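Local coordinates for protein lysine-sensitive aspartokinase 3 (Escherichia coli, PDB 2J0W) that phosphorylates L-aspartate with ATP, the first step from aspartate toward lysine, and is feedback-inhibited by lysine, at residues 137-148 against 176-187. Numbering follows the deposited sequence.
Sequences AQWFDVRKVMRT and EGLVITQGFIGS. With ASP (aspartic acid), chain B.
Arg-147 and Ser-187 illustrate how one guanidinium can clamp a serine side-on: Arg-147 NH2 meets Ser-187 OG at 2.6 Å, while NE reaches the backbone O of Ser-187 at 3.3 Å from above the carbonyl plane. Thr-148 N approaches that same O from the opposite face, and Ser-187 OG in turn donates to Arg-143 O (2.7 Å). Were Arg-147 an alanine, Ser-187 OG would probably lose its charged partner, and Ser-187 O would be held across the contact by Thr-148 N alone. Past the parallel pairs of 137-139 with 178-180, side chains of Thr-181 and Gln-182 add to the backbone bonds. Thr-181 OG1, swung anti to its own N (chi1 -172°), donates to Phe-140 O at 2.7 Å, and Gln-182, bent at chi2 (-70°), turns OE1 onto Val-142 N (2.9 Å). At the other end the extended Gln-138 crosses Glu-176 at roughly a right angle, and Gln-138 NE2 meets Glu-176 OE1 from above the carboxylate plane at 3.2 Å; Arg-173 also pairs with that carboxylate. Phe-184 lays a ring face against bound aspartate. The strands belong to a beta-alpha-beta unit of the amino acid kinase fold, with helix 159-176 as its crossover against Phe-140. Trp-139 packs on helix 108-131, and strand 33-38 flanks 178-182.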
loop_
_atom_site.group_PDB
_atom_site.type_symbol
_atom_site.label_atom_id
_atom_site.label_comp_id
_atom_site.label_asym_id
_atom_site.label_seq_id
_atom_site.Cartn_x
_atom_site.Cartn_y
_atom_site.Cartn_z
ATOM N N ALA A 137 -48.975 -5.046 -18.434
ATOM C CA ALA A 137 -47.539 -4.788 -18.372
ATOM C C ALA A 137 -47.198 -3.596 -19.234
ATOM O O ALA A 137 -47.430 -3.622 -20.439
ATOM C CB ALA A 137 -46.754 -6.016 -18.856
ATOM N N GLN A 138 -46.658 -2.545 -18.631
ATOM C CA GLN A 138 -46.296 -1.374 -19.414
ATOM C C GLN A 138 -44.791 -1.110 -19.491
ATOM O O GLN A 138 -44.026 -1.419 -18.575
ATOM C CB GLN A 138 -47.049 -0.140 -18.898
ATOM C CG GLN A 138 -46.955 0.062 -17.386
ATOM C CD GLN A 138 -47.826 1.198 -16.919
ATOM O OE1 GLN A 138 -47.743 2.317 -17.444
ATOM N NE2 GLN A 138 -48.670 0.930 -15.908
ATOM N N TRP A 139 -44.394 -0.533 -20.617
ATOM C CA TRP A 139 -43.006 -0.205 -20.902
ATOM C C TRP A 139 -42.693 1.148 -20.277
ATOM O O TRP A 139 -43.537 2.047 -20.286
ATOM C CB TRP A 139 -42.814 -0.152 -22.421
ATOM C CG TRP A 139 -41.415 0.069 -22.885
ATOM C CD1 TRP A 139 -40.452 -0.881 -23.082
ATOM C CD2 TRP A 139 -40.817 1.325 -23.225
ATOM N NE1 TRP A 139 -39.289 -0.290 -23.524
ATOM C CE2 TRP A 139 -39.485 1.064 -23.617
ATOM C CE3 TRP A 139 -41.278 2.652 -23.233
ATOM C CZ2 TRP A 139 -38.606 2.080 -24.019
ATOM C CZ3 TRP A 139 -40.400 3.666 -23.632
ATOM C CH2 TRP A 139 -39.080 3.372 -24.016
ATOM N N PHE A 140 -41.485 1.287 -19.727
ATOM C CA PHE A 140 -41.068 2.541 -19.105
ATOM C C PHE A 140 -39.618 2.855 -19.439
ATOM O O PHE A 140 -38.768 1.971 -19.394
ATOM C CB PHE A 140 -41.224 2.463 -17.590
ATOM C CG PHE A 140 -40.978 3.767 -16.899
ATOM C CD1 PHE A 140 -41.908 4.797 -16.984
ATOM C CD2 PHE A 140 -39.808 3.979 -16.183
ATOM C CE1 PHE A 140 -41.675 6.032 -16.361
ATOM C CE2 PHE A 140 -39.563 5.211 -15.553
ATOM C CZ PHE A 140 -40.499 6.237 -15.642
ATOM N N ASP A 141 -39.343 4.120 -19.748
ATOM C CA ASP A 141 -37.989 4.578 -20.107
ATOM C C ASP A 141 -37.180 5.056 -18.882
ATOM O O ASP A 141 -37.302 6.219 -18.480
ATOM C CB ASP A 141 -38.111 5.723 -21.123
ATOM C CG ASP A 141 -36.770 6.162 -21.686
ATOM O OD1 ASP A 141 -35.735 6.060 -20.985
ATOM O OD2 ASP A 141 -36.758 6.633 -22.842
ATOM N N VAL A 142 -36.342 4.189 -18.304
ATOM C CA VAL A 142 -35.575 4.590 -17.126
ATOM C C VAL A 142 -34.937 5.936 -17.260
ATOM O O VAL A 142 -34.750 6.633 -16.268
ATOM C CB VAL A 142 -34.418 3.643 -16.763
ATOM C CG1 VAL A 142 -34.889 2.573 -15.804
ATOM C CG2 VAL A 142 -33.806 3.067 -18.007
ATOM N N ARG A 143 -34.584 6.315 -18.474
ATOM C CA ARG A 143 -33.937 7.603 -18.649
ATOM C C ARG A 143 -34.723 8.754 -18.031
ATOM O O ARG A 143 -34.144 9.780 -17.668
ATOM C CB ARG A 143 -33.654 7.843 -20.127
ATOM C CG ARG A 143 -32.635 6.858 -20.658
ATOM C CD ARG A 143 -32.380 7.060 -22.121
ATOM N NE ARG A 143 -33.565 6.736 -22.903
ATOM C CZ ARG A 143 -33.620 6.791 -24.230
ATOM N NH1 ARG A 143 -32.553 7.156 -24.940
ATOM N NH2 ARG A 143 -34.755 6.498 -24.844
ATOM N N LYS A 144 -36.033 8.585 -17.883
ATOM C CA LYS A 144 -36.845 9.633 -17.265
ATOM C C LYS A 144 -36.503 9.722 -15.782
ATOM O O LYS A 144 -36.734 10.748 -15.143
ATOM C CB LYS A 144 -38.335 9.333 -17.398
ATOM C CG LYS A 144 -38.855 9.240 -18.812
ATOM C CD LYS A 144 -40.330 8.863 -18.788
ATOM C CE LYS A 144 -40.841 8.464 -20.165
ATOM N NZ LYS A 144 -42.162 7.780 -20.055
ATOM N N VAL A 145 -35.942 8.648 -15.236
ATOM C CA VAL A 145 -35.601 8.625 -13.828
ATOM C C VAL A 145 -34.139 8.482 -13.456
ATOM O O VAL A 145 -33.680 9.130 -12.513
ATOM C CB VAL A 145 -36.385 7.532 -13.122
ATOM C CG1 VAL A 145 -35.621 7.040 -11.911
ATOM C CG2 VAL A 145 -37.749 8.087 -12.708
ATOM N N MET A 146 -33.408 7.643 -14.184
ATOM C CA MET A 146 -31.991 7.389 -13.906
ATOM C C MET A 146 -31.060 8.528 -14.303
ATOM O O MET A 146 -30.359 8.428 -15.311
ATOM C CB MET A 146 -31.567 6.112 -14.641
ATOM C CG MET A 146 -30.160 5.637 -14.358
ATOM S SD MET A 146 -29.956 5.215 -12.625
ATOM C CE MET A 146 -30.872 3.729 -12.557
ATOM N N ARG A 147 -31.044 9.608 -13.520
ATOM C CA ARG A 147 -30.174 10.748 -13.813
ATOM C C ARG A 147 -28.745 10.454 -13.411
ATOM O O ARG A 147 -28.501 9.950 -12.313
ATOM C CB ARG A 147 -30.617 11.985 -13.057
ATOM C CG ARG A 147 -29.871 13.244 -13.490
ATOM C CD ARG A 147 -30.781 14.089 -14.345
ATOM N NE ARG A 147 -31.439 13.262 -15.353
ATOM C CZ ARG A 147 -32.630 13.534 -15.875
ATOM N NH1 ARG A 147 -33.293 14.618 -15.480
ATOM N NH2 ARG A 147 -33.161 12.722 -16.780
ATOM N N THR A 148 -27.792 10.778 -14.285
ATOM C CA THR A 148 -26.378 10.545 -13.980
ATOM C C THR A 148 -25.574 11.772 -14.366
ATOM O O THR A 148 -26.112 12.725 -14.892
ATOM C CB THR A 148 -25.806 9.329 -14.768
ATOM O OG1 THR A 148 -25.621 9.683 -16.149
ATOM C CG2 THR A 148 -26.761 8.140 -14.678
ATOM N N GLU A 176 -50.443 1.185 -10.646
ATOM C CA GLU A 176 -51.360 0.758 -11.702
ATOM C C GLU A 176 -51.158 -0.703 -12.056
ATOM O O GLU A 176 -52.113 -1.467 -12.146
ATOM C CB GLU A 176 -51.144 1.570 -12.974
ATOM C CG GLU A 176 -51.351 3.043 -12.843
ATOM C CD GLU A 176 -51.040 3.752 -14.142
ATOM O OE1 GLU A 176 -49.901 3.600 -14.639
ATOM O OE2 GLU A 176 -51.931 4.453 -14.666
ATOM N N GLY A 177 -49.910 -1.088 -12.276
ATOM C CA GLY A 177 -49.651 -2.463 -12.635
ATOM C C GLY A 177 -48.181 -2.786 -12.771
ATOM O O GLY A 177 -47.348 -2.294 -12.013
ATOM N N LEU A 178 -47.861 -3.611 -13.758
ATOM C CA LEU A 178 -46.488 -4.023 -13.976
ATOM C C LEU A 178 -45.707 -3.036 -14.817
ATOM O O LEU A 178 -46.255 -2.368 -15.702
ATOM C CB LEU A 178 -46.460 -5.399 -14.630
ATOM C CG LEU A 178 -45.264 -6.227 -14.193
ATOM C CD1 LEU A 178 -45.215 -6.261 -12.667
ATOM C CD2 LEU A 178 -45.376 -7.631 -14.769
ATOM N N VAL A 179 -44.410 -2.960 -14.541
ATOM C CA VAL A 179 -43.541 -2.037 -15.246
ATOM C C VAL A 179 -42.242 -2.676 -15.692
ATOM O O VAL A 179 -41.488 -3.221 -14.898
ATOM C CB VAL A 179 -43.242 -0.832 -14.368
ATOM C CG1 VAL A 179 -42.337 0.146 -15.104
ATOM C CG2 VAL A 179 -44.553 -0.173 -13.976
ATOM N N ILE A 180 -41.994 -2.609 -16.987
ATOM C CA ILE A 180 -40.789 -3.172 -17.560
ATOM C C ILE A 180 -39.935 -2.001 -18.031
ATOM O O ILE A 180 -40.412 -1.124 -18.767
ATOM C CB ILE A 180 -41.143 -4.094 -18.743
ATOM C CG1 ILE A 180 -42.209 -5.089 -18.286
ATOM C CG2 ILE A 180 -39.907 -4.826 -19.249
ATOM C CD1 ILE A 180 -41.884 -5.743 -16.970
ATOM N N THR A 181 -38.683 -1.966 -17.585
ATOM C CA THR A 181 -37.791 -0.892 -17.987
ATOM C C THR A 181 -36.385 -1.437 -18.243
ATOM O O THR A 181 -36.141 -2.644 -18.093
ATOM C CB THR A 181 -37.773 0.235 -16.929
ATOM O OG1 THR A 181 -37.035 1.341 -17.449
ATOM C CG2 THR A 181 -37.153 -0.243 -15.592
ATOM N N GLN A 182 -35.457 -0.561 -18.613
ATOM C CA GLN A 182 -34.097 -1.004 -18.929
ATOM C C GLN A 182 -32.971 -0.630 -17.978
ATOM O O GLN A 182 -32.903 0.488 -17.475
ATOM C CB GLN A 182 -33.734 -0.527 -20.339
ATOM C CG GLN A 182 -34.113 0.914 -20.636
ATOM C CD GLN A 182 -35.608 1.134 -20.758
ATOM O OE1 GLN A 182 -36.111 2.210 -20.429
ATOM N NE2 GLN A 182 -36.326 0.125 -21.241
ATOM N N GLY A 183 -32.071 -1.569 -17.730
ATOM C CA GLY A 183 -30.952 -1.259 -16.862
ATOM C C GLY A 183 -29.809 -0.783 -17.739
ATOM O O GLY A 183 -29.971 -0.705 -18.960
ATOM N N PHE A 184 -28.673 -0.447 -17.125
ATOM C CA PHE A 184 -27.477 -0.015 -17.854
ATOM C C PHE A 184 -27.469 1.418 -18.414
ATOM O O PHE A 184 -26.394 2.020 -18.557
ATOM C CB PHE A 184 -27.213 -1.011 -18.984
ATOM C CG PHE A 184 -26.050 -0.664 -19.861
ATOM C CD1 PHE A 184 -24.779 -0.492 -19.319
ATOM C CD2 PHE A 184 -26.197 -0.639 -21.248
ATOM C CE1 PHE A 184 -23.656 -0.317 -20.148
ATOM C CE2 PHE A 184 -25.078 -0.464 -22.098
ATOM C CZ PHE A 184 -23.806 -0.307 -21.544
ATOM N N ILE A 185 -28.643 1.967 -18.727
ATOM C CA ILE A 185 -28.703 3.311 -19.290
ATOM C C ILE A 185 -29.286 4.405 -18.403
ATOM O O ILE A 185 -30.013 4.139 -17.441
ATOM C CB ILE A 185 -29.493 3.339 -20.605
ATOM C CG1 ILE A 185 -30.973 3.060 -20.337
ATOM C CG2 ILE A 185 -28.936 2.304 -21.559
ATOM C CD1 ILE A 185 -31.841 3.157 -21.583
ATOM N N GLY A 186 -28.954 5.645 -18.755
ATOM C CA GLY A 186 -29.444 6.791 -18.020
ATOM C C GLY A 186 -29.399 8.016 -18.909
ATOM O O GLY A 186 -29.129 7.901 -20.103
ATOM N N SER A 187 -29.669 9.185 -18.335
ATOM C CA SER A 187 -29.628 10.433 -19.087
ATOM C C SER A 187 -28.952 11.465 -18.222
ATOM O O SER A 187 -29.184 11.530 -17.020
ATOM C CB SER A 187 -31.038 10.906 -19.463
ATOM O OG SER A 187 -31.835 11.108 -18.310
HETATM N N ASP B . -26.218 -4.629 -21.670
HETATM C CA ASP B . -25.005 -4.189 -20.985
HETATM C C ASP B . -23.886 -5.174 -21.387
HETATM O O ASP B . -24.125 -6.004 -22.298
HETATM C CB ASP B . -25.265 -4.132 -19.448
HETATM C CG ASP B . -25.500 -5.477 -18.725
HETATM O OD1 ASP B . -25.459 -6.546 -19.410
HETATM O OD2 ASP B . -25.730 -5.473 -17.461
HETATM O OXT ASP B . -22.777 -5.129 -20.750
#